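Side-chain contacts in Blo t 1 allergen (Blomia tropicalis, PDB 5JT8), which is a mite allergen and probably a papain-family cysteine protease, whose cathepsin-type propeptide probably holds it inactive: residues A[56-59]-A[60-64]; A[163-166]-A[167-171]; A[206-209]-A[210-214]; A[230-233]-A[234-237]. All coordinates share one frame; numbering follows the deposited sequence.

Contact 1: A[56-59]-A[60-64]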
loop_
_atom_site.group_PDB
_atom_site.type_symbol
_atom_site.label_atom_id
_atom_site.label_comp_id
_atom_site.label_asym_id
_atom_site.label_seq_id
_atom_site.Cartn_x
_atom_site.Cartn_y
_atom_site.Cartn_z
ATOM N N LEU A 56 14.507 1.191 17.382
ATOM C CA LEU A 56 13.883 1.435 18.678
ATOM C C LEU A 56 14.312 2.791 19.204
ATOM O O LEU A 56 13.528 3.511 19.823
ATOM C CB LEU A 56 14.247 0.351 19.688
ATOM C CG LEU A 56 13.600 0.592 21.056
ATOM C CD1 LEU A 56 12.082 0.531 20.955
ATOM C CD2 LEU A 56 14.102 -0.389 22.082
ATOM N N LYS A 57 15.571 3.130 18.950
ATOM C CA LYS A 57 16.089 4.442 19.305
ATOM C C LYS A 57 15.290 5.546 18.595
ATOM O O LYS A 57 14.852 6.510 19.227
ATOM C CB LYS A 57 17.572 4.539 18.954
ATOM C CG LYS A 57 18.256 5.780 19.474
ATOM C CD LYS A 57 19.705 5.837 19.014
ATOM C CE LYS A 57 20.471 6.963 19.688
ATOM N NZ LYS A 57 21.921 6.895 19.352
ATOM N N TRP A 58 15.088 5.393 17.288
ATOM C CA TRP A 58 14.325 6.381 16.522
ATOM C C TRP A 58 12.891 6.510 17.036
ATOM O O TRP A 58 12.333 7.606 17.056
ATOM C CB TRP A 58 14.301 6.031 15.029
ATOM C CG TRP A 58 13.704 7.132 14.197
ATOM C CD1 TRP A 58 14.381 8.126 13.541
ATOM C CD2 TRP A 58 12.311 7.373 13.956
ATOM N NE1 TRP A 58 13.497 8.962 12.903
ATOM C CE2 TRP A 58 12.220 8.523 13.141
ATOM C CE3 TRP A 58 11.133 6.725 14.342
ATOM C CZ2 TRP A 58 10.999 9.038 12.712
ATOM C CZ3 TRP A 58 9.925 7.235 13.916
ATOM C CH2 TRP A 58 9.867 8.383 13.107
ATOM N N VAL A 59 12.301 5.386 17.439
ATOM C CA VAL A 59 10.920 5.359 17.909
ATOM C C VAL A 59 10.758 6.136 19.211
ATOM O O VAL A 59 9.909 7.016 19.310
ATOM C CB VAL A 59 10.413 3.909 18.117
ATOM C CG1 VAL A 59 9.091 3.901 18.877
ATOM C CG2 VAL A 59 10.259 3.198 16.782
ATOM N N GLU A 60 11.577 5.822 20.207
ATOM C CA GLU A 60 11.431 6.464 21.506
ATOM C C GLU A 60 11.696 7.973 21.436
ATOM O O GLU A 60 11.042 8.758 22.127
ATOM C CB GLU A 60 12.354 5.810 22.538
ATOM C CG GLU A 60 12.053 6.202 23.991
ATOM C CD GLU A 60 10.575 6.501 24.250
ATOM O OE1 GLU A 60 9.720 5.616 24.011
ATOM O OE2 GLU A 60 10.268 7.627 24.698
ATOM N N GLU A 61 12.637 8.381 20.592
ATOM C CA GLU A 61 12.961 9.798 20.478
ATOM C C GLU A 61 11.897 10.581 19.720
ATOM O O GLU A 61 11.808 11.800 19.859
ATOM C CB GLU A 61 14.320 9.991 19.802
ATOM C CG GLU A 61 15.502 9.528 20.643
ATOM C CD GLU A 61 16.832 9.747 19.943
ATOM O OE1 GLU A 61 17.153 10.909 19.608
ATOM O OE2 GLU A 61 17.557 8.756 19.727
ATOM N N HIS A 62 11.083 9.884 18.930
ATOM C CA HIS A 62 10.096 10.557 18.090
ATOM C C HIS A 62 8.660 10.361 18.569
ATOM O O HIS A 62 7.774 11.130 18.200
ATOM C CB HIS A 62 10.222 10.082 16.635
ATOM C CG HIS A 62 11.438 10.603 15.931
ATOM N ND1 HIS A 62 12.695 10.065 16.119
ATOM C CD2 HIS A 62 11.592 11.621 15.052
ATOM C CE1 HIS A 62 13.569 10.728 15.381
ATOM N NE2 HIS A 62 12.926 11.676 14.724
ATOM N N ASN A 63 8.423 9.337 19.383
ATOM C CA ASN A 63 7.063 9.019 19.816
ATOM C C ASN A 63 6.419 10.178 20.555
ATOM O O ASN A 63 6.965 10.675 21.536
ATOM C CB ASN A 63 7.049 7.777 20.708
ATOM C CG ASN A 63 5.640 7.328 21.060
ATOM O OD1 ASN A 63 4.699 7.491 20.275
ATOM N ND2 ASN A 63 5.489 6.748 22.243
ATOM N N GLY A 64 5.263 10.616 20.067
ATOM C CA GLY A 64 4.516 11.673 20.724
ATOM C C GLY A 64 4.798 13.062 20.176
ATOM O O GLY A 64 4.033 14.000 20.412
#
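Near the C-terminal part of helix 42-62, a long helix of the I29 propeptide domain, Trp-58 and His-62 come together in an i/i+4 offset stack. The five-membered ring of the indole and the imidazole have centroids 3.6 Å apart and planes inclined by only 13°. His-62 ND1 lies over the centre of the indole and Trp-58 CE2 over the centre of the imidazole. Further along the same indole face, His-62 CB makes a CH-pi contact, 3.9 Å from the centroid of the six-membered ring. With CG anti to the backbone N (chi1 -171°), the Trp-58 side chain is laid back over the following turn, where the imidazole meets it. A hydrogen bond fixes the imidazole: His-62 ND1 donates to Trp-58 O over 2.7 Å, on a lone pair in the carbonyl plane, though the carbonyl oxygen stands 20° out of the ring plane. His-62 N reaches that oxygen only weakly. The main chain meanwhile turns to Val-59 O, which accepts from Asn-63 N at 2.8 Å and from His-62 N at 3.1 Å. On another side Lys-57 and Glu-61 run side by side; Glu-61 OE2 touches Lys-57 CG, while Lys-57 NZ stays 4.8 Å from Glu-61 OE2, too far for a salt bridge. Tyr-260 of the protease part meets both stacked rings, and Tyr-70 meets Trp-58 edge-to-face. This is an i/i+4 Trp-His pair on a long helix of a cathepsin-type propeptide domain, with a side-chain N-H serving a carbonyl of the preceding turn.

Contact 2: A[163-166]-A[167-171]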
loop_
_atom_site.group_PDB
_atom_site.type_symbol
_atom_site.label_atom_id
_atom_site.label_comp_id
_atom_site.label_asym_id
_atom_site.label_seq_id
_atom_site.Cartn_x
_atom_site.Cartn_y
_atom_site.Cartn_z
ATOM N N GLN A 163 -1.683 -13.720 -3.981
ATOM C CA GLN A 163 -0.637 -14.656 -4.385
ATOM C C GLN A 163 -0.747 -14.953 -5.887
ATOM O O GLN A 163 0.267 -15.111 -6.575
ATOM C CB GLN A 163 -0.717 -15.952 -3.564
ATOM C CG GLN A 163 0.453 -16.930 -3.754
ATOM C CD GLN A 163 1.772 -16.388 -3.241
ATOM O OE1 GLN A 163 1.883 -15.987 -2.079
ATOM N NE2 GLN A 163 2.781 -16.366 -4.112
ATOM N N GLU A 164 -1.973 -15.016 -6.399
ATOM C CA GLU A 164 -2.166 -15.272 -7.818
ATOM C C GLU A 164 -1.598 -14.104 -8.627
ATOM O O GLU A 164 -1.067 -14.300 -9.718
ATOM C CB GLU A 164 -3.643 -15.483 -8.176
ATOM C CG GLU A 164 -3.827 -15.800 -9.671
ATOM C CD GLU A 164 -5.257 -16.030 -10.100
ATOM O OE1 GLU A 164 -6.184 -15.817 -9.284
ATOM O OE2 GLU A 164 -5.455 -16.408 -11.279
ATOM N N LEU A 165 -1.722 -12.890 -8.100
ATOM C CA LEU A 165 -1.123 -11.728 -8.746
ATOM C C LEU A 165 0.404 -11.848 -8.736
ATOM O O LEU A 165 1.070 -11.630 -9.757
ATOM C CB LEU A 165 -1.555 -10.434 -8.059
ATOM C CG LEU A 165 -2.969 -9.935 -8.356
ATOM C CD1 LEU A 165 -3.306 -8.725 -7.503
ATOM C CD2 LEU A 165 -3.154 -9.632 -9.867
ATOM N N VAL A 166 0.946 -12.215 -7.583
ATOM C CA VAL A 166 2.387 -12.309 -7.398
ATOM C C VAL A 166 3.008 -13.279 -8.396
ATOM O O VAL A 166 4.061 -13.003 -8.980
ATOM C CB VAL A 166 2.718 -12.733 -5.962
ATOM C CG1 VAL A 166 4.171 -13.178 -5.837
ATOM C CG2 VAL A 166 2.402 -11.590 -4.992
ATOM N N ASP A 167 2.327 -14.393 -8.634
ATOM C CA ASP A 167 2.900 -15.434 -9.464
ATOM C C ASP A 167 2.579 -15.303 -10.935
ATOM O O ASP A 167 3.398 -15.640 -11.779
ATOM C CB ASP A 167 2.434 -16.786 -8.966
ATOM C CG ASP A 167 2.883 -17.046 -7.557
ATOM O OD1 ASP A 167 3.841 -16.379 -7.111
ATOM O OD2 ASP A 167 2.274 -17.906 -6.899
ATOM N N CYS A 168 1.390 -14.813 -11.247
ATOM C CA CYS A 168 0.912 -14.950 -12.600
ATOM C C CYS A 168 1.072 -13.667 -13.403
ATOM O O CYS A 168 0.820 -13.663 -14.606
ATOM C CB CYS A 168 -0.535 -15.427 -12.588
ATOM S SG CYS A 168 -0.722 -17.012 -11.710
ATOM N N THR A 169 1.502 -12.592 -12.739
ATOM C CA THR A 169 1.934 -11.382 -13.444
ATOM C C THR A 169 3.453 -11.305 -13.423
ATOM O O THR A 169 4.046 -10.326 -13.888
ATOM C CB THR A 169 1.353 -10.066 -12.831
ATOM O OG1 THR A 169 1.908 -9.845 -11.531
ATOM C CG2 THR A 169 -0.143 -10.131 -12.721
ATOM N N TYR A 170 4.072 -12.358 -12.890
ATOM C CA TYR A 170 5.523 -12.474 -12.840
ATOM C C TYR A 170 6.122 -12.487 -14.249
ATOM O O TYR A 170 5.838 -13.391 -15.043
ATOM C CB TYR A 170 5.924 -13.748 -12.086
ATOM C CG TYR A 170 7.390 -13.813 -11.711
ATOM C CD1 TYR A 170 8.046 -12.702 -11.203
ATOM C CD2 TYR A 170 8.106 -14.985 -11.844
ATOM C CE1 TYR A 170 9.382 -12.761 -10.848
ATOM C CE2 TYR A 170 9.436 -15.055 -11.488
ATOM C CZ TYR A 170 10.072 -13.942 -10.991
ATOM O OH TYR A 170 11.407 -14.014 -10.637
ATOM N N ASN A 171 6.964 -11.495 -14.535
ATOM C CA ASN A 171 7.518 -11.293 -15.883
ATOM C C ASN A 171 8.142 -12.555 -16.488
ATOM O O ASN A 171 7.926 -12.856 -17.664
ATOM C CB ASN A 171 8.559 -10.172 -15.860
ATOM C CG ASN A 171 8.917 -9.669 -17.254
ATOM O OD1 ASN A 171 8.527 -10.249 -18.264
ATOM N ND2 ASN A 171 9.664 -8.575 -17.306
HETATM O O HOH W 1 4.682 -10.535 -10.319
#
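Leu-165 O takes two hydrogen bonds from one residue, Thr-169, at the C-terminal end of helix 162-168. The hydroxyl bond is the shorter, Thr-169 OG1 to Leu-165 O at 2.7 Å, and the amide bond from Thr-169 N spans 3.2 Å; the two donors arrive from opposite faces of the carbonyl plane. A chi1 of 67° sets OG1 between the backbone N and the carbonyl carbon, from where it reaches back to that oxygen. A water donates to Thr-169 OG1 and to Val-166 O, the latter at 2.9 Å. Two residues earlier along the helix, Gln-163 NE2 straddles the carboxylate of Asp-167, with weak bonds of 3.2 Å from NE2 to both OD1 and OD2 and the amide and carboxylate planes 44° apart. A stronger partner lies elsewhere: Gln-163 NE2 bonds to Arg-210 O. The bend of Gln-163 at chi2 (66°) brings its amide over toward Asp-167. The extended Glu-164 chain carries its carboxylate to a salt bridge with Arg-222, and to Tyr-193 OH and Val-200 N. Packing is sparser: Glu-164 CG lies 3.9 Å from Cys-168 SG, and Leu-165 CD2 is 4.2 Å from Thr-169 CG2. Cys-168 SG is bonded to Cys-214, and Leu-165 packs on helix 187-196. Chemically, the buried Asp-167 carboxylate meets Tyr-205 OH and Gln-212 N as firm donors and Gln-163 NE2 as a weak one, which would probably favour its charged form; the threonine hydroxyl and a water serve carbonyls at the helix end.

Contact 3: A[206-209]-A[210-214]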
loop_
_atom_site.group_PDB
_atom_site.type_symbol
_atom_site.label_atom_id
_atom_site.label_comp_id
_atom_site.label_asym_id
_atom_site.label_seq_id
_atom_site.Cartn_x
_atom_site.Cartn_y
_atom_site.Cartn_z
ATOM N N PRO A 206 -3.960 -19.528 -1.893
ATOM C CA PRO A 206 -3.592 -18.859 -0.630
ATOM C C PRO A 206 -2.239 -18.134 -0.638
ATOM O O PRO A 206 -1.329 -18.497 -1.386
ATOM C CB PRO A 206 -3.553 -20.013 0.387
ATOM C CG PRO A 206 -4.196 -21.186 -0.304
ATOM C CD PRO A 206 -3.973 -20.995 -1.758
ATOM N N TYR A 207 -2.101 -17.143 0.238
ATOM C CA TYR A 207 -0.909 -16.296 0.285
ATOM C C TYR A 207 0.246 -16.934 1.065
ATOM O O TYR A 207 0.066 -17.395 2.202
ATOM C CB TYR A 207 -1.272 -14.932 0.888
ATOM C CG TYR A 207 -0.158 -13.910 0.830
ATOM C CD1 TYR A 207 0.380 -13.499 -0.392
ATOM C CD2 TYR A 207 0.350 -13.344 1.989
ATOM C CE1 TYR A 207 1.400 -12.560 -0.450
ATOM C CE2 TYR A 207 1.372 -12.406 1.940
ATOM C CZ TYR A 207 1.897 -12.026 0.719
ATOM O OH TYR A 207 2.915 -11.099 0.675
ATOM N N ASN A 208 1.438 -16.954 0.467
ATOM C CA ASN A 208 2.605 -17.553 1.134
ATOM C C ASN A 208 3.779 -16.578 1.255
ATOM O O ASN A 208 4.885 -16.972 1.630
ATOM C CB ASN A 208 3.067 -18.810 0.389
ATOM C CG ASN A 208 2.111 -19.970 0.546
ATOM O OD1 ASN A 208 1.827 -20.395 1.658
ATOM N ND2 ASN A 208 1.609 -20.489 -0.568
ATOM N N MET A 209 3.518 -15.313 0.944
ATOM C CA MET A 209 4.534 -14.255 0.892
ATOM C C MET A 209 5.852 -14.719 0.242
ATOM O O MET A 209 6.938 -14.574 0.803
ATOM C CB MET A 209 4.786 -13.671 2.296
ATOM C CG MET A 209 5.245 -14.624 3.366
ATOM S SD MET A 209 5.062 -13.940 5.018
ATOM C CE MET A 209 3.273 -13.869 5.130
ATOM N N ARG A 210 5.731 -15.281 -0.956
ATOM C CA ARG A 210 6.887 -15.683 -1.737
ATOM C C ARG A 210 6.491 -15.826 -3.197
ATOM O O ARG A 210 5.335 -16.090 -3.521
ATOM C CB ARG A 210 7.478 -16.991 -1.213
ATOM C CG ARG A 210 6.617 -18.208 -1.471
ATOM C CD ARG A 210 6.993 -19.330 -0.522
ATOM N NE ARG A 210 6.161 -20.518 -0.702
ATOM C CZ ARG A 210 6.100 -21.520 0.171
ATOM N NH1 ARG A 210 6.825 -21.469 1.286
ATOM N NH2 ARG A 210 5.318 -22.567 -0.069
ATOM N N THR A 211 7.455 -15.646 -4.084
ATOM C CA THR A 211 7.202 -15.830 -5.505
ATOM C C THR A 211 7.143 -17.313 -5.854
ATOM O O THR A 211 8.092 -18.057 -5.602
ATOM C CB THR A 211 8.275 -15.121 -6.345
ATOM O OG1 THR A 211 8.300 -13.739 -5.970
ATOM C CG2 THR A 211 7.953 -15.221 -7.828
ATOM N N GLN A 212 6.015 -17.744 -6.402
ATOM C CA GLN A 212 5.850 -19.141 -6.789
ATOM C C GLN A 212 5.641 -19.254 -8.279
ATOM O O GLN A 212 5.498 -18.244 -8.967
ATOM C CB GLN A 212 4.664 -19.780 -6.069
ATOM C CG GLN A 212 4.713 -19.660 -4.560
ATOM C CD GLN A 212 3.386 -19.998 -3.908
ATOM O OE1 GLN A 212 2.314 -19.783 -4.483
ATOM N NE2 GLN A 212 3.452 -20.526 -2.705
ATOM N N TRP A 213 5.606 -20.488 -8.766
ATOM C CA TRP A 213 5.177 -20.756 -10.126
ATOM C C TRP A 213 3.671 -20.579 -10.250
ATOM O O TRP A 213 2.903 -21.136 -9.459
ATOM C CB TRP A 213 5.575 -22.165 -10.553
ATOM C CG TRP A 213 6.856 -22.208 -11.297
ATOM C CD1 TRP A 213 8.100 -22.365 -10.766
ATOM C CD2 TRP A 213 7.037 -22.087 -12.718
ATOM N NE1 TRP A 213 9.044 -22.351 -11.761
ATOM C CE2 TRP A 213 8.418 -22.187 -12.969
ATOM C CE3 TRP A 213 6.165 -21.912 -13.798
ATOM C CZ2 TRP A 213 8.951 -22.123 -14.259
ATOM C CZ3 TRP A 213 6.694 -21.844 -15.077
ATOM C CH2 TRP A 213 8.074 -21.953 -15.296
ATOM N N CYS A 214 3.261 -19.801 -11.248
ATOM C CA CYS A 214 1.852 -19.509 -11.466
ATOM C C CYS A 214 1.064 -20.784 -11.719
ATOM O O CYS A 214 1.443 -21.636 -12.531
ATOM C CB CYS A 214 1.671 -18.541 -12.639
ATOM S SG CYS A 214 -0.045 -18.283 -13.155
#
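In this irregular loop Asn-208 meets both Arg-210 and Gln-212. Just ahead of it, Tyr-207 turns its ring beneath the chain that follows: Met-209 N sits 3.5 Å above the ring plane, over its centre. Asn-208 comes next, its side chain turned toward the later half of the loop, with CG anti to the carbonyl carbon. Its CB lies over one face of the Arg-210 guanidinium, 3.7 Å from Arg-210 NE, and its amide is stacked on that group with the planes 27° apart. The extended run of Arg-210 from CG to NE carries the guanidinium across to this position, while Arg-210 CD also comes within 3.8 Å of Asn-208 O. Toward Gln-212 the same asparagine presents its amide end. The two side chains cross at about a right angle, and their amide planes are 51° apart. Met-209 has a left-handed backbone, and this bends the chain between Asn-208 and Arg-210; its side chain touches Cys-134. The clear evidence for the Asn-208/Arg-210 pair is stacking, between groups at the surface. The loop's firmer ties run outward. Asn-208 N and Arg-210 O bond to the two ends of the Gln-163 amide, and Gln-212 N to Asp-167 OD1, so the loop lies along helix 162-168, with Cys-214 disulfide-bonded to Cys-168. In sequence it belongs to the long connection from helix 187-196 to strand 227-230.

Contact 4: A[230-233]-A[234-237]. Unlike the reference sequence in segment 234-237: His-234 (reference Gln).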
loop_
_atom_site.group_PDB
_atom_site.type_symbol
_atom_site.label_atom_id
_atom_site.label_comp_id
_atom_site.label_asym_id
_atom_site.label_seq_id
_atom_site.Cartn_x
_atom_site.Cartn_y
_atom_site.Cartn_z
ATOM N N GLN A 230 -4.927 5.574 -14.650
ATOM C CA GLN A 230 -3.947 6.238 -13.803
ATOM C C GLN A 230 -4.006 7.720 -14.020
ATOM O O GLN A 230 -3.922 8.166 -15.163
ATOM C CB GLN A 230 -2.554 5.736 -14.107
ATOM C CG GLN A 230 -1.443 6.609 -13.567
ATOM C CD GLN A 230 -0.113 5.876 -13.568
ATOM O OE1 GLN A 230 -0.081 4.654 -13.610
ATOM N NE2 GLN A 230 0.983 6.618 -13.535
ATOM N N LEU A 231 -4.154 8.481 -12.941
ATOM C CA LEU A 231 -4.265 9.931 -13.051
ATOM C C LEU A 231 -2.919 10.576 -13.428
ATOM O O LEU A 231 -1.850 9.960 -13.327
ATOM C CB LEU A 231 -4.786 10.550 -11.745
ATOM C CG LEU A 231 -6.182 10.198 -11.190
ATOM C CD1 LEU A 231 -6.497 11.082 -9.965
ATOM C CD2 LEU A 231 -7.288 10.342 -12.234
ATOM N N ARG A 232 -3.010 11.822 -13.883
ATOM C CA ARG A 232 -1.862 12.671 -14.189
ATOM C C ARG A 232 -0.849 12.690 -13.039
ATOM O O ARG A 232 -1.244 12.764 -11.877
ATOM C CB ARG A 232 -2.374 14.084 -14.491
ATOM C CG ARG A 232 -1.334 15.165 -14.526
ATOM C CD ARG A 232 -1.994 16.531 -14.651
ATOM N NE ARG A 232 -1.003 17.586 -14.497
ATOM C CZ ARG A 232 -0.797 18.265 -13.374
ATOM N NH1 ARG A 232 -1.538 18.032 -12.300
ATOM N NH2 ARG A 232 0.140 19.198 -13.332
ATOM N N TYR A 233 0.439 12.584 -13.369
ATOM C CA TYR A 233 1.524 12.733 -12.400
ATOM C C TYR A 233 1.359 14.052 -11.657
ATOM O O TYR A 233 1.006 15.064 -12.268
ATOM C CB TYR A 233 2.893 12.672 -13.103
ATOM C CG TYR A 233 4.091 12.643 -12.158
ATOM C CD1 TYR A 233 4.433 11.479 -11.473
ATOM C CD2 TYR A 233 4.887 13.780 -11.957
ATOM C CE1 TYR A 233 5.533 11.442 -10.607
ATOM C CE2 TYR A 233 5.985 13.750 -11.098
ATOM C CZ TYR A 233 6.299 12.578 -10.423
ATOM O OH TYR A 233 7.379 12.537 -9.564
ATOM N N HIS A 234 1.587 14.039 -10.345
ATOM C CA HIS A 234 1.364 15.230 -9.514
ATOM C C HIS A 234 -0.078 15.735 -9.593
ATOM O O HIS A 234 -0.302 16.938 -9.701
ATOM C CB HIS A 234 2.295 16.394 -9.912
ATOM C CG HIS A 234 3.673 16.313 -9.334
ATOM N ND1 HIS A 234 4.108 15.248 -8.576
ATOM C CD2 HIS A 234 4.717 17.173 -9.409
ATOM C CE1 HIS A 234 5.362 15.454 -8.208
ATOM N NE2 HIS A 234 5.756 16.614 -8.704
ATOM N N SER A 235 -1.053 14.841 -9.558
ATOM C CA SER A 235 -2.434 15.307 -9.562
ATOM C C SER A 235 -2.709 16.180 -8.346
ATOM O O SER A 235 -2.086 16.024 -7.286
ATOM C CB SER A 235 -3.401 14.125 -9.598
ATOM O OG SER A 235 -3.542 13.665 -10.929
ATOM N N SER A 236 -3.620 17.125 -8.514
ATOM C CA SER A 236 -4.058 17.952 -7.410
ATOM C C SER A 236 -4.819 17.105 -6.394
ATOM O O SER A 236 -5.390 16.066 -6.743
ATOM C CB SER A 236 -4.952 19.074 -7.916
ATOM O OG SER A 236 -6.069 18.497 -8.549
ATOM N N ASP A 237 -4.843 17.568 -5.147
ATOM C CA ASP A 237 -5.610 16.901 -4.098
ATOM C C ASP A 237 -7.073 16.784 -4.521
ATOM O O ASP A 237 -7.718 15.758 -4.339
ATOM C CB ASP A 237 -5.509 17.686 -2.770
ATOM C CG ASP A 237 -4.140 17.561 -2.103
ATOM O OD1 ASP A 237 -3.271 16.810 -2.615
ATOM O OD2 ASP A 237 -3.940 18.198 -1.037
HETATM O O HOH W 2 -4.465 17.582 -11.248
#
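A type II beta turn runs from Arg-232 to Ser-235, with His-234 at its third position in a left-handed conformation. Ser-235 adds a side-chain bond across the turn: Ser-235 OG donates to Arg-232 O over 2.6 Å, 17° out of the carbonyl plane. A chi1 of -82° holds that hydroxyl back toward the turn, where it also touches Leu-231 CB at 3.5 Å. At the corner, Tyr-233 and His-234 lie side by side, pointing the same way, as an offset stack with centroids 4.3 Å apart and planes at 19°. The closest approach of the two rings is Tyr-233 CE2 to His-234 CE1, 3.4 Å, and CE2 stands over the imidazole toward its rim rather than over its centre. His-234 differs here from the reference sequence, which has glutamine. Arg-232, extended to NE, brings NH1 to 3.1 Å from His-234 O. A water accepts from Ser-236 N at 2.9 Å and, weakly, from Arg-232 NH1. Ser-236 is the N-cap of helix 237-247, its OG taking the NH of Asp-239. The turn therefore links strand 227-230, paired with strand 329-332, to that helix: Leu-231 packs on both Tyr-330 and Thr-243, Ser-235 on Val-240, and Lys-98 makes a cation-pi contact with Tyr-233.

Along the chain the four contacts follow in series, from the propeptide (contact 1) into the papain-like protease part (contacts 2 to 4). Contact 1 is remote, its centre 33 to 37 Å from the others, and lies on the opposite side of the chain's centre from contact 2. Contacts 2 and 3 touch, with centres 8 Å apart. Contact 4 stands 27 Å from contact 2 and 32 Å from contact 3 between centres. Within the protease part, helix 162-168 and the loop 206-214 thus form one cross-linked unit, whereas the propeptide helix and the turn from strand 227-230 to helix 237-247 are separate elements that touch neither it nor each other through these contacts.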